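Local coordinates for protein putative NADPH:quinone reductase (PDB 3GMS) that probably catalyses the NADPH-dependent reduction of quinones, although its true substrate and physiological role remain to be established, at residues A174-N179 with A191-T196; N151-A156 with F170-V175; E28-N33 with Y102-A107; F36-V41 with I73-G78. One frame throughout, in Å; residues are numbered along the deposited sequence.

Interaction 1. Residues A174-N179 with A191-T196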
loop_
_atom_site.group_PDB
_atom_site.type_symbol
_atom_site.label_atom_id
_atom_site.label_comp_id
_atom_site.label_asym_id
_atom_site.label_seq_id
_atom_site.Cartn_x
_atom_site.Cartn_y
_atom_site.Cartn_z
ATOM N N ALA A 174 15.296 10.100 1.772
ATOM C CA ALA A 174 14.416 9.514 2.785
ATOM C C ALA A 174 14.369 10.367 4.029
ATOM O O ALA A 174 15.427 10.774 4.549
ATOM C CB ALA A 174 14.902 8.092 3.167
ATOM N N VAL A 175 13.163 10.636 4.499
ATOM C CA VAL A 175 12.931 11.337 5.766
ATOM C C VAL A 175 12.264 10.387 6.746
ATOM O O VAL A 175 11.170 9.870 6.479
ATOM C CB VAL A 175 12.058 12.618 5.560
ATOM C CG1 VAL A 175 11.848 13.373 6.870
ATOM C CG2 VAL A 175 12.680 13.516 4.517
ATOM N N THR A 176 12.915 10.167 7.889
ATOM C CA THR A 176 12.476 9.197 8.881
ATOM C C THR A 176 12.385 9.842 10.268
ATOM O O THR A 176 13.033 10.882 10.537
ATOM C CB THR A 176 13.462 7.995 8.985
ATOM O OG1 THR A 176 14.764 8.479 9.368
ATOM C CG2 THR A 176 13.576 7.224 7.670
ATOM N N ARG A 177 11.595 9.222 11.144
ATOM C CA ARG A 177 11.403 9.689 12.520
ATOM C C ARG A 177 12.546 9.281 13.448
ATOM O O ARG A 177 12.646 9.799 14.566
ATOM C CB ARG A 177 10.119 9.083 13.112
ATOM C CG ARG A 177 8.902 9.984 13.102
ATOM C CD ARG A 177 8.186 9.964 11.741
ATOM N NE ARG A 177 7.797 8.626 11.272
ATOM C CZ ARG A 177 6.682 7.987 11.629
ATOM N NH1 ARG A 177 5.833 8.547 12.481
ATOM N NH2 ARG A 177 6.419 6.778 11.138
ATOM N N ASN A 178 13.337 8.306 13.009
ATOM C CA ASN A 178 14.414 7.719 13.811
ATOM C C ASN A 178 15.393 6.969 12.915
ATOM O O ASN A 178 15.310 7.036 11.683
ATOM C CB ASN A 178 13.846 6.799 14.906
ATOM C CG ASN A 178 13.028 5.651 14.335
ATOM O OD1 ASN A 178 13.406 5.029 13.343
ATOM N ND2 ASN A 178 11.902 5.377 14.954
ATOM N N ASN A 179 16.334 6.249 13.518
ATOM C CA ASN A 179 17.369 5.602 12.722
ATOM C C ASN A 179 17.128 4.111 12.489
ATOM O O ASN A 179 17.992 3.430 11.949
ATOM C CB ASN A 179 18.764 5.853 13.334
ATOM C CG ASN A 179 18.900 5.261 14.731
ATOM O OD1 ASN A 179 17.928 4.720 15.290
ATOM N ND2 ASN A 179 20.108 5.366 15.311
ATOM N N ALA A 191 19.520 7.781 -1.465
ATOM C CA ALA A 191 20.724 8.628 -1.570
ATOM C C ALA A 191 21.163 9.235 -0.227
ATOM O O ALA A 191 22.372 9.493 -0.007
ATOM C CB ALA A 191 20.505 9.725 -2.624
ATOM N N TYR A 192 20.205 9.475 0.658
ATOM C CA TYR A 192 20.452 10.063 1.963
ATOM C C TYR A 192 19.251 9.771 2.854
ATOM O O TYR A 192 18.119 9.642 2.372
ATOM C CB TYR A 192 20.607 11.584 1.820
ATOM C CG TYR A 192 21.289 12.233 3.007
ATOM C CD1 TYR A 192 22.681 12.340 3.056
ATOM C CD2 TYR A 192 20.541 12.711 4.092
ATOM C CE1 TYR A 192 23.312 12.939 4.159
ATOM C CE2 TYR A 192 21.159 13.305 5.202
ATOM C CZ TYR A 192 22.545 13.413 5.217
ATOM O OH TYR A 192 23.153 14.002 6.313
ATOM N N VAL A 193 19.475 9.694 4.155
ATOM C CA VAL A 193 18.393 9.507 5.079
ATOM C C VAL A 193 18.460 10.622 6.079
ATOM O O VAL A 193 19.462 10.782 6.784
ATOM C CB VAL A 193 18.425 8.110 5.784
ATOM C CG1 VAL A 193 17.332 8.000 6.851
ATOM C CG2 VAL A 193 18.335 6.995 4.760
ATOM N N ILE A 194 17.409 11.423 6.112
ATOM C CA ILE A 194 17.264 12.449 7.145
ATOM C C ILE A 194 16.468 11.946 8.335
ATOM O O ILE A 194 15.235 11.736 8.270
ATOM C CB ILE A 194 16.623 13.766 6.599
ATOM C CG1 ILE A 194 17.314 14.226 5.302
ATOM C CG2 ILE A 194 16.581 14.830 7.706
ATOM C CD1 ILE A 194 16.737 15.559 4.696
ATOM N N ASP A 195 17.180 11.785 9.449
ATOM C CA ASP A 195 16.565 11.326 10.670
ATOM C C ASP A 195 16.210 12.562 11.447
ATOM O O ASP A 195 17.104 13.247 11.958
ATOM C CB ASP A 195 17.555 10.421 11.435
ATOM C CG ASP A 195 17.077 10.038 12.832
ATOM O OD1 ASP A 195 16.014 10.483 13.306
ATOM O OD2 ASP A 195 17.805 9.256 13.476
ATOM N N THR A 196 14.914 12.868 11.507
ATOM C CA THR A 196 14.429 14.111 12.094
ATOM C C THR A 196 14.458 14.154 13.625
ATOM O O THR A 196 14.180 15.190 14.209
ATOM C CB THR A 196 13.020 14.534 11.567
ATOM O OG1 THR A 196 12.072 13.506 11.827
ATOM C CG2 THR A 196 13.047 14.837 10.071
#
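Ala-174 starts the pairing: its N donates to the carbonyl O of Tyr-192 at 2.9 Å, and its own O takes the N-H of Ile-194, O to N 2.6 Å. Between them these bonds set a parallel register in which Ala-174 stands beside Val-193. Their side chains meet as well, CB of Ala-174 lying 3.9 Å from CG2 of Val-193, and Leu-185 of helix 182-188 packs on both. Val-175 turns to the opposite face together with Ile-194, where helix 201-208 closes over them. With CG1 trans to N (chi1 -178°), Val-175 sends that methyl across CG2 of Thr-196 at nearly a right angle, 3.7 Å away. Thr-176 returns to the Ala-174 face. Its N-H runs almost straight (175°) to O of Ile-194, and its O accepts the N-H of Thr-196. Its hydroxyl, tucked between N and C (chi1 60°), lies 3.6 Å from Val-193 CG1 while OG1 donates to Asn-178 O at 2.8 Å, tying back the chain as it leaves the strand. Beyond Arg-177, the Asp-195 carboxylate lies against that turn: its OD1 comes within 3.2 Å of Asn-178 CA, and its OD2 within 3.5 Å of Asn-179 CB. These are contacts without hydrogen bonds; OD1 is bonded instead to Ser-197 OG. Strand 171-176, helix 182-188 and edge strand 192-195 form a beta-alpha-beta crossover of the Rossmann fold, and in related dehydrogenases the loop leaving this second strand usually borders the adenosine ribose of the cofactor.

Interaction 2. Residues N151-A156 with F170-V175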
loop_
_atom_site.group_PDB
_atom_site.type_symbol
_atom_site.label_atom_id
_atom_site.label_comp_id
_atom_site.label_asym_id
_atom_site.label_seq_id
_atom_site.Cartn_x
_atom_site.Cartn_y
_atom_site.Cartn_z
ATOM N N ASN A 151 8.625 11.222 3.325
ATOM C CA ASN A 151 8.630 11.059 4.772
ATOM C C ASN A 151 7.976 9.753 5.242
ATOM O O ASN A 151 7.442 8.974 4.429
ATOM C CB ASN A 151 8.086 12.312 5.497
ATOM C CG ASN A 151 6.587 12.562 5.250
ATOM O OD1 ASN A 151 5.904 11.705 4.766
ATOM N ND2 ASN A 151 6.099 13.746 5.601
ATOM N N ALA A 152 7.990 9.520 6.556
ATOM C CA ALA A 152 7.643 8.193 7.115
ATOM C C ALA A 152 8.296 7.063 6.296
ATOM O O ALA A 152 7.675 6.032 6.009
ATOM C CB ALA A 152 6.088 8.027 7.199
ATOM N N CYS A 153 9.564 7.263 5.925
ATOM C CA CYS A 153 10.177 6.445 4.905
ATOM C C CYS A 153 10.609 5.089 5.447
ATOM O O CYS A 153 10.977 4.212 4.682
ATOM C CB CYS A 153 11.329 7.175 4.222
ATOM S SG CYS A 153 11.676 6.664 2.501
ATOM N N GLY A 154 10.541 4.910 6.757
ATOM C CA GLY A 154 10.809 3.581 7.339
ATOM C C GLY A 154 9.659 2.590 7.116
ATOM O O GLY A 154 9.772 1.418 7.445
ATOM N N SER A 155 8.556 3.061 6.565
ATOM C CA SER A 155 7.424 2.202 6.190
ATOM C C SER A 155 7.722 1.186 5.059
ATOM O O SER A 155 8.742 1.279 4.366
ATOM C CB SER A 155 6.291 3.104 5.756
ATOM O OG SER A 155 6.681 3.815 4.598
ATOM N N ALA A 156 6.791 0.244 4.826
ATOM C CA ALA A 156 6.909 -0.663 3.699
ATOM C C ALA A 156 7.049 0.111 2.405
ATOM O O ALA A 156 7.901 -0.233 1.564
ATOM C CB ALA A 156 5.673 -1.614 3.578
ATOM N N PHE A 170 16.374 8.208 -10.142
ATOM C CA PHE A 170 16.158 9.493 -9.519
ATOM C C PHE A 170 16.785 9.409 -8.159
ATOM O O PHE A 170 17.224 8.333 -7.749
ATOM C CB PHE A 170 14.675 9.910 -9.462
ATOM C CG PHE A 170 13.795 9.002 -8.617
ATOM C CD1 PHE A 170 13.726 9.148 -7.238
ATOM C CD2 PHE A 170 12.986 8.059 -9.237
ATOM C CE1 PHE A 170 12.903 8.353 -6.453
ATOM C CE2 PHE A 170 12.167 7.237 -8.494
ATOM C CZ PHE A 170 12.097 7.375 -7.089
ATOM N N ARG A 171 16.870 10.550 -7.486
ATOM C CA ARG A 171 17.589 10.661 -6.244
ATOM C C ARG A 171 16.564 10.720 -5.119
ATOM O O ARG A 171 15.738 11.639 -5.080
ATOM C CB ARG A 171 18.484 11.924 -6.291
ATOM C CG ARG A 171 19.364 12.103 -5.078
ATOM C CD ARG A 171 20.312 13.327 -5.202
ATOM N NE ARG A 171 21.137 13.446 -3.997
ATOM C CZ ARG A 171 21.481 14.602 -3.429
ATOM N NH1 ARG A 171 21.056 15.746 -3.966
ATOM N NH2 ARG A 171 22.231 14.614 -2.318
ATOM N N LEU A 172 16.588 9.728 -4.221
ATOM C CA LEU A 172 15.696 9.750 -3.074
ATOM C C LEU A 172 16.341 10.281 -1.820
ATOM O O LEU A 172 17.370 9.779 -1.360
ATOM C CB LEU A 172 15.110 8.348 -2.776
ATOM C CG LEU A 172 14.337 8.261 -1.451
ATOM C CD1 LEU A 172 12.946 8.913 -1.572
ATOM C CD2 LEU A 172 14.184 6.814 -0.994
ATOM N N ILE A 173 15.716 11.295 -1.258
ATOM C CA ILE A 173 16.014 11.687 0.088
ATOM C C ILE A 173 14.935 11.159 1.035
ATOM O O ILE A 173 13.797 11.668 1.107
ATOM C CB ILE A 173 16.238 13.246 0.210
ATOM C CG1 ILE A 173 17.384 13.711 -0.708
ATOM C CG2 ILE A 173 16.437 13.627 1.718
ATOM C CD1 ILE A 173 17.429 15.239 -0.974
ATOM N N ALA A 174 15.296 10.100 1.772
ATOM C CA ALA A 174 14.416 9.514 2.785
ATOM C C ALA A 174 14.369 10.367 4.029
ATOM O O ALA A 174 15.427 10.774 4.549
ATOM C CB ALA A 174 14.902 8.092 3.167
ATOM N N VAL A 175 13.163 10.636 4.499
ATOM C CA VAL A 175 12.931 11.337 5.766
ATOM C C VAL A 175 12.264 10.387 6.746
ATOM O O VAL A 175 11.170 9.870 6.479
ATOM C CB VAL A 175 12.058 12.618 5.560
ATOM C CG1 VAL A 175 11.848 13.373 6.870
ATOM C CG2 VAL A 175 12.680 13.516 4.517
#
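Cys-153 and Val-175 share the hydrogen bond that joins loop to strand: Cys-153 N donates to Val-175 O at 3.1 Å, the N-H fairly straight at 156° but arriving 29° out of the carbonyl plane. That same oxygen is approached by the CA-H of Asn-151, CA to O 3.3 Å. Within the loop, Ala-152 O receives both N and OG of Ser-155, OG to O 2.8 Å, which closes a type I turn. Ser-155 OG also caps Gly-158 N, so one hydroxyl ties the turn to the start of helix 156-168. This is the glycine-containing turn after the first strand of the Rossmann fold, where relatives bind the cofactor's pyrophosphate. The Asn-151 carboxamide leads away from the contact, ND2 to Asp-219 and OD1 to the backbone N of Ser-220.

Apolar packing lies on the Cys-153 side. Its SG, roughly trans to N (chi1 -153°), presses on the methyl of Ala-174, SG to CB 3.6 Å, and reaches on to Leu-172 CD2 at 4.3 Å. Nearer the strand end, CB of Asn-151 meets CB of Val-175 at 4.0 Å. Leu-172 also packs on Ala-162 and Ser-165 of helix 156-168.

Interaction 3. Residues E28-N33 with Y102-A107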
loop_
_atom_site.group_PDB
_atom_site.type_symbol
_atom_site.label_atom_id
_atom_site.label_comp_id
_atom_site.label_asym_id
_atom_site.label_seq_id
_atom_site.Cartn_x
_atom_site.Cartn_y
_atom_site.Cartn_z
ATOM N N GLU A 28 -23.064 -18.117 -1.725
ATOM C CA GLU A 28 -24.087 -17.894 -2.757
ATOM C C GLU A 28 -23.560 -18.345 -4.123
ATOM O O GLU A 28 -22.358 -18.455 -4.312
ATOM C CB GLU A 28 -24.529 -16.416 -2.799
ATOM C CG GLU A 28 -25.070 -15.880 -1.468
ATOM C CD GLU A 28 -24.990 -14.334 -1.332
ATOM O OE1 GLU A 28 -24.807 -13.634 -2.348
ATOM O OE2 GLU A 28 -25.131 -13.809 -0.197
ATOM N N PRO A 29 -24.462 -18.629 -5.085
ATOM C CA PRO A 29 -24.039 -18.918 -6.460
ATOM C C PRO A 29 -23.274 -17.758 -7.096
ATOM O O PRO A 29 -23.499 -16.599 -6.741
ATOM C CB PRO A 29 -25.376 -19.122 -7.198
ATOM C CG PRO A 29 -26.293 -19.653 -6.159
ATOM C CD PRO A 29 -25.904 -18.908 -4.890
ATOM N N LEU A 30 -22.389 -18.075 -8.036
ATOM C CA LEU A 30 -21.534 -17.077 -8.688
ATOM C C LEU A 30 -22.267 -16.333 -9.804
ATOM O O LEU A 30 -23.048 -16.937 -10.531
ATOM C CB LEU A 30 -20.299 -17.755 -9.279
ATOM C CG LEU A 30 -19.397 -18.568 -8.352
ATOM C CD1 LEU A 30 -18.149 -18.989 -9.102
ATOM C CD2 LEU A 30 -19.014 -17.767 -7.124
ATOM N N LYS A 31 -22.003 -15.030 -9.939
ATOM C CA LYS A 31 -22.567 -14.232 -11.029
ATOM C C LYS A 31 -21.736 -14.442 -12.284
ATOM O O LYS A 31 -20.621 -14.967 -12.210
ATOM C CB LYS A 31 -22.638 -12.738 -10.648
ATOM C CG LYS A 31 -23.517 -12.427 -9.436
ATOM C CD LYS A 31 -23.058 -11.105 -8.786
ATOM C CE LYS A 31 -23.096 -11.175 -7.248
ATOM N NZ LYS A 31 -24.316 -10.541 -6.680
ATOM N N ASP A 32 -22.273 -14.025 -13.434
ATOM C CA ASP A 32 -21.659 -14.334 -14.731
ATOM C C ASP A 32 -20.172 -14.015 -14.919
ATOM O O ASP A 32 -19.466 -14.791 -15.575
ATOM C CB ASP A 32 -22.451 -13.697 -15.888
ATOM C CG ASP A 32 -23.858 -14.252 -16.021
ATOM O OD1 ASP A 32 -24.036 -15.473 -15.796
ATOM O OD2 ASP A 32 -24.770 -13.457 -16.375
ATOM N N ASN A 33 -19.700 -12.876 -14.401
ATOM C CA ASN A 33 -18.297 -12.489 -14.627
ATOM C C ASN A 33 -17.419 -12.619 -13.367
ATOM O O ASN A 33 -16.320 -12.062 -13.327
ATOM C CB ASN A 33 -18.176 -11.068 -15.230
ATOM C CG ASN A 33 -16.879 -10.874 -16.077
ATOM O OD1 ASN A 33 -16.454 -11.774 -16.830
ATOM N ND2 ASN A 33 -16.252 -9.691 -15.952
ATOM N N TYR A 102 -13.070 -17.343 1.449
ATOM C CA TYR A 102 -13.296 -17.270 0.023
ATOM C C TYR A 102 -13.616 -15.851 -0.412
ATOM O O TYR A 102 -14.492 -15.200 0.168
ATOM C CB TYR A 102 -14.505 -18.126 -0.371
ATOM C CG TYR A 102 -14.398 -19.592 -0.000
ATOM C CD1 TYR A 102 -13.639 -20.463 -0.776
ATOM C CD2 TYR A 102 -15.072 -20.090 1.105
ATOM C CE1 TYR A 102 -13.551 -21.828 -0.466
ATOM C CE2 TYR A 102 -15.003 -21.456 1.439
ATOM C CZ TYR A 102 -14.242 -22.309 0.643
ATOM O OH TYR A 102 -14.154 -23.650 0.903
ATOM N N VAL A 103 -13.000 -15.410 -1.509
ATOM C CA VAL A 103 -13.169 -14.034 -2.004
ATOM C C VAL A 103 -13.627 -14.071 -3.459
ATOM O O VAL A 103 -13.050 -14.803 -4.263
ATOM C CB VAL A 103 -11.826 -13.259 -1.927
ATOM C CG1 VAL A 103 -11.915 -11.891 -2.667
ATOM C CG2 VAL A 103 -11.453 -13.080 -0.454
ATOM N N LYS A 104 -14.650 -13.291 -3.784
ATOM C CA LYS A 104 -15.058 -13.085 -5.182
ATOM C C LYS A 104 -14.736 -11.705 -5.664
ATOM O O LYS A 104 -14.815 -10.738 -4.890
ATOM C CB LYS A 104 -16.572 -13.272 -5.328
ATOM C CG LYS A 104 -17.062 -14.621 -4.838
ATOM C CD LYS A 104 -18.469 -14.911 -5.374
ATOM C CE LYS A 104 -19.514 -13.984 -4.819
ATOM N NZ LYS A 104 -19.347 -13.852 -3.354
ATOM N N THR A 105 -14.416 -11.598 -6.958
ATOM C CA THR A 105 -14.249 -10.321 -7.591
ATOM C C THR A 105 -14.523 -10.529 -9.088
ATOM O O THR A 105 -14.606 -11.682 -9.551
ATOM C CB THR A 105 -12.801 -9.735 -7.422
ATOM O OG1 THR A 105 -12.769 -8.401 -7.953
ATOM C CG2 THR A 105 -11.765 -10.596 -8.187
ATOM N N SER A 106 -14.643 -9.437 -9.819
ATOM C CA SER A 106 -14.806 -9.502 -11.273
ATOM C C SER A 106 -13.557 -10.110 -11.940
ATOM O O SER A 106 -12.400 -9.807 -11.549
ATOM C CB SER A 106 -15.086 -8.099 -11.830
ATOM O OG SER A 106 -14.833 -8.043 -13.230
ATOM N N ALA A 107 -13.774 -10.947 -12.962
ATOM C CA ALA A 107 -12.649 -11.426 -13.789
ATOM C C ALA A 107 -11.680 -10.337 -14.241
ATOM O O ALA A 107 -10.483 -10.597 -14.370
ATOM C CB ALA A 107 -13.154 -12.181 -15.011
#
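Lys-104 and Leu-30 meet where the loop before strand 34-43 passes strand 102-106, at the surface of the GroES-like domain of this dehydrogenase family. From strand 102-106 the CB of Lys-104 points toward the loop, and CG, trans to the carbonyl carbon (chi1 -56°), carries the chain on without yet touching it. CD makes the contact: it lies 3.4 Å from CD2 of Leu-30, closer than carbons usually pack, and the two side chains cross obliquely there. Bends at the next two torsions carry CE outward and turn NZ back, where it ends in a salt bridge with Glu-96. Glu-28 OE1 is 5.6 Å from that same Lys-104 NZ, too far for a bond, although its charge may still favour the ammonium group. The aliphatic middle of the lysine thus packs while its charged tip bonds to a residue beyond the loop. Both Lys-104 and Leu-30 also lie against Phe-36 of strand 34-43.

At the other end the join is through backbone. Ala-107 N donates to Asn-33 O at 2.8 Å, nearly straight at 169°, just as strand 102-106 finishes. Ser-106 OG accepts the N-H of Asp-108. The Asn-33 carboxamide folds back over the same corner, with OD1 3.8 Å from the Ala-107 methyl carbon CB, and that CB also rests 3.6 Å from Asn-33 O.

Interaction 4. Residues F36-V41 with I73-G78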
loop_
_atom_site.group_PDB
_atom_site.type_symbol
_atom_site.label_atom_id
_atom_site.label_comp_id
_atom_site.label_asym_id
_atom_site.label_seq_id
_atom_site.Cartn_x
_atom_site.Cartn_y
_atom_site.Cartn_z
ATOM N N PHE A 36 -14.090 -17.002 -8.062
ATOM C CA PHE A 36 -14.288 -17.410 -6.675
ATOM C C PHE A 36 -12.956 -18.018 -6.191
ATOM O O PHE A 36 -12.499 -19.031 -6.746
ATOM C CB PHE A 36 -15.444 -18.439 -6.644
ATOM C CG PHE A 36 -15.739 -19.007 -5.283
ATOM C CD1 PHE A 36 -16.433 -18.267 -4.354
ATOM C CD2 PHE A 36 -15.348 -20.314 -4.951
ATOM C CE1 PHE A 36 -16.716 -18.793 -3.111
ATOM C CE2 PHE A 36 -15.621 -20.844 -3.717
ATOM C CZ PHE A 36 -16.315 -20.088 -2.791
ATOM N N VAL A 37 -12.320 -17.410 -5.176
ATOM C CA VAL A 37 -10.937 -17.719 -4.892
ATOM C C VAL A 37 -10.782 -18.137 -3.427
ATOM O O VAL A 37 -11.228 -17.410 -2.509
ATOM C CB VAL A 37 -10.079 -16.441 -5.179
ATOM C CG1 VAL A 37 -8.621 -16.678 -4.783
ATOM C CG2 VAL A 37 -10.171 -16.058 -6.687
ATOM N N ARG A 38 -10.201 -19.314 -3.194
ATOM C CA ARG A 38 -9.900 -19.745 -1.814
ATOM C C ARG A 38 -8.579 -19.071 -1.399
ATOM O O ARG A 38 -7.539 -19.370 -1.977
ATOM C CB ARG A 38 -9.776 -21.287 -1.724
ATOM C CG ARG A 38 -9.283 -21.799 -0.331
ATOM C CD ARG A 38 -9.137 -23.353 -0.267
ATOM N NE ARG A 38 -8.443 -23.883 -1.449
ATOM C CZ ARG A 38 -7.128 -24.058 -1.565
ATOM N NH1 ARG A 38 -6.311 -23.746 -0.566
ATOM N NH2 ARG A 38 -6.632 -24.546 -2.701
ATOM N N MET A 39 -8.627 -18.177 -0.406
ATOM C CA MET A 39 -7.432 -17.398 0.033
ATOM C C MET A 39 -6.377 -18.245 0.755
ATOM O O MET A 39 -6.702 -19.169 1.510
ATOM C CB MET A 39 -7.873 -16.246 0.936
ATOM C CG MET A 39 -8.782 -15.175 0.223
ATOM S SD MET A 39 -8.150 -14.555 -1.361
ATOM C CE MET A 39 -6.800 -13.512 -0.679
ATOM N N LEU A 40 -5.107 -17.897 0.519
ATOM C CA LEU A 40 -3.991 -18.556 1.163
ATOM C C LEU A 40 -3.444 -17.601 2.183
ATOM O O LEU A 40 -3.358 -17.948 3.364
ATOM C CB LEU A 40 -2.905 -18.890 0.144
ATOM C CG LEU A 40 -3.356 -19.882 -0.934
ATOM C CD1 LEU A 40 -2.365 -19.916 -2.092
ATOM C CD2 LEU A 40 -3.447 -21.286 -0.329
ATOM N N VAL A 41 -3.152 -16.366 1.746
ATOM C CA VAL A 41 -2.361 -15.443 2.599
ATOM C C VAL A 41 -2.830 -14.012 2.333
ATOM O O VAL A 41 -2.970 -13.600 1.185
ATOM C CB VAL A 41 -0.853 -15.525 2.302
ATOM C CG1 VAL A 41 -0.038 -14.452 3.094
ATOM C CG2 VAL A 41 -0.295 -16.934 2.528
ATOM N N ILE A 73 -6.237 -19.320 -4.569
ATOM C CA ILE A 73 -6.396 -20.257 -5.702
ATOM C C ILE A 73 -7.820 -20.192 -6.215
ATOM O O ILE A 73 -8.751 -20.300 -5.434
ATOM C CB ILE A 73 -6.136 -21.724 -5.245
ATOM C CG1 ILE A 73 -4.743 -21.866 -4.666
ATOM C CG2 ILE A 73 -6.410 -22.727 -6.414
ATOM C CD1 ILE A 73 -3.685 -21.531 -5.667
ATOM N N VAL A 74 -7.984 -20.018 -7.528
ATOM C CA VAL A 74 -9.300 -19.971 -8.114
ATOM C C VAL A 74 -9.908 -21.351 -7.989
ATOM O O VAL A 74 -9.272 -22.330 -8.401
ATOM C CB VAL A 74 -9.242 -19.619 -9.616
ATOM C CG1 VAL A 74 -10.637 -19.625 -10.261
ATOM C CG2 VAL A 74 -8.554 -18.284 -9.858
ATOM N N GLU A 75 -11.106 -21.409 -7.406
ATOM C CA GLU A 75 -11.861 -22.664 -7.199
ATOM C C GLU A 75 -13.017 -22.807 -8.174
ATOM O O GLU A 75 -13.440 -23.937 -8.503
ATOM C CB GLU A 75 -12.460 -22.708 -5.791
ATOM C CG GLU A 75 -11.464 -22.725 -4.671
ATOM C CD GLU A 75 -10.957 -24.104 -4.340
ATOM O OE1 GLU A 75 -10.225 -24.695 -5.167
ATOM O OE2 GLU A 75 -11.281 -24.579 -3.230
ATOM N N ASN A 76 -13.586 -21.676 -8.571
ATOM C CA ASN A 76 -14.744 -21.689 -9.487
ATOM C C ASN A 76 -14.846 -20.345 -10.185
ATOM O O ASN A 76 -14.264 -19.356 -9.724
ATOM C CB ASN A 76 -16.035 -22.030 -8.738
ATOM C CG ASN A 76 -17.074 -22.704 -9.643
ATOM O OD1 ASN A 76 -16.846 -22.892 -10.854
ATOM N ND2 ASN A 76 -18.208 -23.067 -9.054
ATOM N N VAL A 77 -15.539 -20.304 -11.311
ATOM C CA VAL A 77 -15.759 -19.066 -12.053
ATOM C C VAL A 77 -17.210 -19.043 -12.539
ATOM O O VAL A 77 -17.847 -20.100 -12.669
ATOM C CB VAL A 77 -14.774 -18.894 -13.249
ATOM C CG1 VAL A 77 -13.301 -18.805 -12.767
ATOM C CG2 VAL A 77 -14.939 -20.022 -14.305
ATOM N N GLY A 78 -17.731 -17.848 -12.785
ATOM C CA GLY A 78 -19.081 -17.674 -13.308
ATOM C C GLY A 78 -19.188 -17.969 -14.799
ATOM O O GLY A 78 -18.186 -18.173 -15.487
#
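Phe-36 and its two partners Glu-75 and Asn-76 form the close-knit end of this antiparallel pairing. Glu-75 N donates to Phe-36 O at 2.8 Å, Asn-76 N adds a weak bond to the same oxygen, and Phe-36 N gives its hydrogen to Asn-76 O at 2.9 Å. Two residues facing one make a classic beta bulge. It turns Glu-75 so that its CB meets the edge of the phenyl ring, 3.8 Å from CD2. Farther along, Arg-38 and Ile-73 exchange two backbone bonds, CD1 of Leu-40 packs on CG1 of Ile-73 at 4.0 Å, and on the buried face CG2 of Val-37 touches CG2 of Val-74 at 4.2 Å.

The partly exposed side, with Arg-38 and Glu-75, is looser. Arg-38 NE reaches Glu-75 OE2 at 3.4 Å in a salt bridge whose hydrogen bond is weak, the carboxylate turned 73° from the guanidinium plane; Glu-75 adopts two conformations, so this link is doubtful as a constant one. The Arg-38 guanidinium runs beside Ile-73, NH2 to CG1 3.8 Å.

Around this pair, Val-90 of strand 89-92 packs on both valines, Tyr-102 of strand 102-106 stacks on Phe-36, and Asp-119 of helix 119-122 touches Leu-40.

How the interactions relate
From the N terminus, interaction 3 opens first, at residues 28-33, and closes at 102-107. Interaction 4, 36-41 with 73-78, begins and ends within that span, a shorter loop enclosed by the longer. The two touch through strands 34-43 and 102-106, Val-103 N lying 2.9 Å from Val-37 O, and together join strands 34-43, 71-77 and 102-106 and the loop before strand 34-43, within the GroES-like domain. Interaction 2 starts later, tying the loop after strand 147-150 to strand 171-176; interaction 1 shares Ala-174 and Val-175 with it and pairs that strand with 192-195. The two pairs lie on opposite sides of the chain's centre, interactions 1 and 3 about 44 Å apart between centres.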